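Local coordinates for protein D-glycerate 3-kinase (Cryptococcus neoformans var. grubii serotype A, PDB 6CKG) that probably phosphorylates D-glycerate on its 3-hydroxyl, using ATP as the phosphate donor, at residues S83-Y88 against E180-G185. Numbering follows the deposited sequence.
With EDO (1,2-ethanediol), chain C; EDO (1,2-ethanediol), chain D.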
loop_
_atom_site.group_PDB
_atom_site.type_symbol
_atom_site.label_atom_id
_atom_site.label_comp_id
_atom_site.label_asym_id
_atom_site.label_seq_id
_atom_site.Cartn_x
_atom_site.Cartn_y
_atom_site.Cartn_z
ATOM N N SER A 83 6.194 3.707 3.526
ATOM C CA SER A 83 5.380 3.753 2.320
ATOM C C SER A 83 5.888 2.699 1.343
ATOM O O SER A 83 7.085 2.645 1.057
ATOM C CB SER A 83 5.436 5.138 1.679
ATOM O OG SER A 83 5.067 6.119 2.615
ATOM N N LEU A 84 4.976 1.872 0.831
ATOM C CA LEU A 84 5.375 0.757 -0.030
ATOM C C LEU A 84 6.232 1.208 -1.216
ATOM O O LEU A 84 7.202 0.533 -1.581
ATOM C CB LEU A 84 4.131 0.024 -0.525
ATOM C CG LEU A 84 4.382 -1.209 -1.392
ATOM C CD1 LEU A 84 5.065 -2.264 -0.544
ATOM C CD2 LEU A 84 3.039 -1.721 -1.925
ATOM N N ASP A 85 5.899 2.348 -1.824
ATOM C CA ASP A 85 6.630 2.795 -3.010
ATOM C C ASP A 85 8.089 3.121 -2.704
ATOM O O ASP A 85 8.926 3.085 -3.608
ATOM C CB ASP A 85 5.973 4.031 -3.610
ATOM C CG ASP A 85 4.597 3.762 -4.158
ATOM O OD1 ASP A 85 4.023 2.675 -3.898
ATOM O OD2 ASP A 85 4.090 4.667 -4.849
ATOM N N ASP A 86 8.416 3.472 -1.459
ATOM C CA ASP A 86 9.815 3.735 -1.138
ATOM C C ASP A 86 10.643 2.461 -1.105
ATOM O O ASP A 86 11.872 2.541 -0.992
ATOM C CB ASP A 86 9.933 4.459 0.204
ATOM C CG ASP A 86 9.533 5.902 0.108
ATOM O OD1 ASP A 86 10.057 6.590 -0.792
ATOM O OD2 ASP A 86 8.667 6.336 0.909
ATOM N N PHE A 87 9.995 1.305 -1.218
ATOM C CA PHE A 87 10.634 0.002 -1.160
ATOM C C PHE A 87 10.610 -0.726 -2.510
ATOM O O PHE A 87 10.836 -1.939 -2.563
ATOM C CB PHE A 87 9.969 -0.840 -0.073
ATOM C CG PHE A 87 10.269 -0.362 1.328
ATOM C CD1 PHE A 87 9.526 0.658 1.911
ATOM C CD2 PHE A 87 11.292 -0.938 2.060
ATOM C CE1 PHE A 87 9.812 1.097 3.195
ATOM C CE2 PHE A 87 11.583 -0.496 3.352
ATOM C CZ PHE A 87 10.846 0.517 3.912
ATOM N N TYR A 88 10.369 -0.015 -3.607
ATOM C CA TYR A 88 10.594 -0.612 -4.924
ATOM C C TYR A 88 12.026 -1.136 -5.047
ATOM O O TYR A 88 12.954 -0.634 -4.402
ATOM C CB TYR A 88 10.352 0.413 -6.033
ATOM C CG TYR A 88 8.911 0.689 -6.418
ATOM C CD1 TYR A 88 8.018 -0.348 -6.696
ATOM C CD2 TYR A 88 8.464 1.995 -6.551
ATOM C CE1 TYR A 88 6.722 -0.070 -7.064
ATOM C CE2 TYR A 88 7.184 2.280 -6.921
ATOM C CZ TYR A 88 6.309 1.257 -7.175
ATOM O OH TYR A 88 5.026 1.580 -7.553
ATOM N N GLU A 180 1.871 1.926 4.741
ATOM C CA GLU A 180 0.824 2.210 3.772
ATOM C C GLU A 180 1.252 1.822 2.362
ATOM O O GLU A 180 2.442 1.748 2.042
ATOM C CB GLU A 180 0.451 3.688 3.789
ATOM C CG GLU A 180 1.618 4.600 3.557
ATOM C CD GLU A 180 1.386 5.524 2.391
ATOM O OE1 GLU A 180 0.571 5.168 1.509
ATOM O OE2 GLU A 180 2.019 6.601 2.357
ATOM N N GLY A 181 0.260 1.597 1.507
ATOM C CA GLY A 181 0.553 1.197 0.145
ATOM C C GLY A 181 -0.685 0.900 -0.664
ATOM O O GLY A 181 -1.686 0.442 -0.113
ATOM N N TRP A 182 -0.622 1.149 -1.979
ATOM C CA TRP A 182 -1.796 0.960 -2.827
ATOM C C TRP A 182 -2.276 -0.492 -2.820
ATOM O O TRP A 182 -3.455 -0.754 -3.049
ATOM C CB TRP A 182 -1.482 1.422 -4.255
ATOM C CG TRP A 182 -0.589 0.471 -5.009
ATOM C CD1 TRP A 182 0.776 0.455 -5.007
ATOM C CD2 TRP A 182 -1.003 -0.608 -5.868
ATOM N NE1 TRP A 182 1.243 -0.559 -5.819
ATOM C CE2 TRP A 182 0.169 -1.228 -6.352
ATOM C CE3 TRP A 182 -2.250 -1.101 -6.276
ATOM C CZ2 TRP A 182 0.137 -2.317 -7.229
ATOM C CZ3 TRP A 182 -2.289 -2.186 -7.146
ATOM C CH2 TRP A 182 -1.100 -2.787 -7.610
ATOM N N MET A 183 -1.382 -1.443 -2.565
ATOM C CA MET A 183 -1.735 -2.853 -2.546
ATOM C C MET A 183 -1.453 -3.500 -1.196
ATOM O O MET A 183 -1.357 -4.729 -1.117
ATOM C CB MET A 183 -0.992 -3.611 -3.664
ATOM C CG MET A 183 0.538 -3.421 -3.648
ATOM S SD MET A 183 1.520 -4.567 -4.685
ATOM C CE MET A 183 1.657 -5.968 -3.573
ATOM N N ASN A 184 -1.289 -2.712 -0.130
ATOM C CA ASN A 184 -0.969 -3.315 1.154
ATOM C C ASN A 184 -2.103 -4.240 1.584
ATOM O O ASN A 184 -3.282 -3.885 1.494
ATOM C CB ASN A 184 -0.697 -2.231 2.216
ATOM C CG ASN A 184 0.756 -1.795 2.229
ATOM O OD1 ASN A 184 1.459 -1.935 1.223
ATOM N ND2 ASN A 184 1.221 -1.270 3.367
ATOM N N GLY A 185 -1.752 -5.441 2.022
ATOM C CA GLY A 185 -2.761 -6.394 2.439
ATOM C C GLY A 185 -3.419 -7.183 1.310
ATOM O O GLY A 185 -4.143 -8.146 1.591
HETATM C C1 EDO C . 10.639 6.496 4.187
HETATM O O1 EDO C . 10.885 7.023 2.867
HETATM C C2 EDO C . 9.977 5.127 4.062
HETATM O O2 EDO C . 8.718 5.281 3.393
HETATM C C1 EDO D . -4.442 6.307 0.854
HETATM O O1 EDO D . -4.991 6.273 -0.468
HETATM C C2 EDO D . -2.930 6.104 0.811
HETATM O O2 EDO D . -2.607 4.718 0.981
HETATM O O HOH W 1 1.624 2.859 -2.656
HETATM O O HOH W 2 4.134 0.272 -5.238
#
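Leu84 lies against Gly181, Met183 and Asn184 and is tied to Glu180 through its backbone N. That N-H donates to Glu180 O at 2.8 Å (N-H...O angle 154°), while Ser83 CA adds a CA-H...O contact to the same oxygen. Followed outward, Leu84 CB rests 3.8 Å from Gly181 CA, where the glycine backbone lets the leucine come close. CG stands anti to the backbone N (chi1 -177°), which directs the branch across the Gly181 to Asn184 type I turn. CD1 comes no nearer than 4.0 Å to Asn184 OD1, whereas CD2 meets Met183 CG at a tight 3.5 Å, with the two side chains crossing at about a right angle. CD2 and CB both lie against Asn184 OD1, a buried oxygen with no hydrogen-bonding partner in the model.

Ser83 and Glu180 form a parallel bridge at the C-terminal ends of strands 79-83 and 176-180, neighbours in the mainly parallel sheet with order 2-3-1-4-5-6. The sheet flanked by helices, together with a P-loop (Walker A) sequence following strand 48-53, fits a P-loop kinase fold, in which loops at this end of the strands usually line the active site. On the face shared by the bridged residues, Ser83 OG and Glu180 OE2 lie 3.1 Å apart, and OE2 also has a weak hydrogen bond with Thr64.

Beyond the leucine, Asp85 reaches Trp182 through water. Water 1 donates to Asp85 OD1 at 2.7 Å and accepts from Trp182 N; water 2 also donates to OD1 but takes only a weak bond from NE1. Both waters sit in the indole plane, whereas the carboxylate is turned 67° from it. OD2, the other carboxylate oxygen, forms a salt bridge with Lys154.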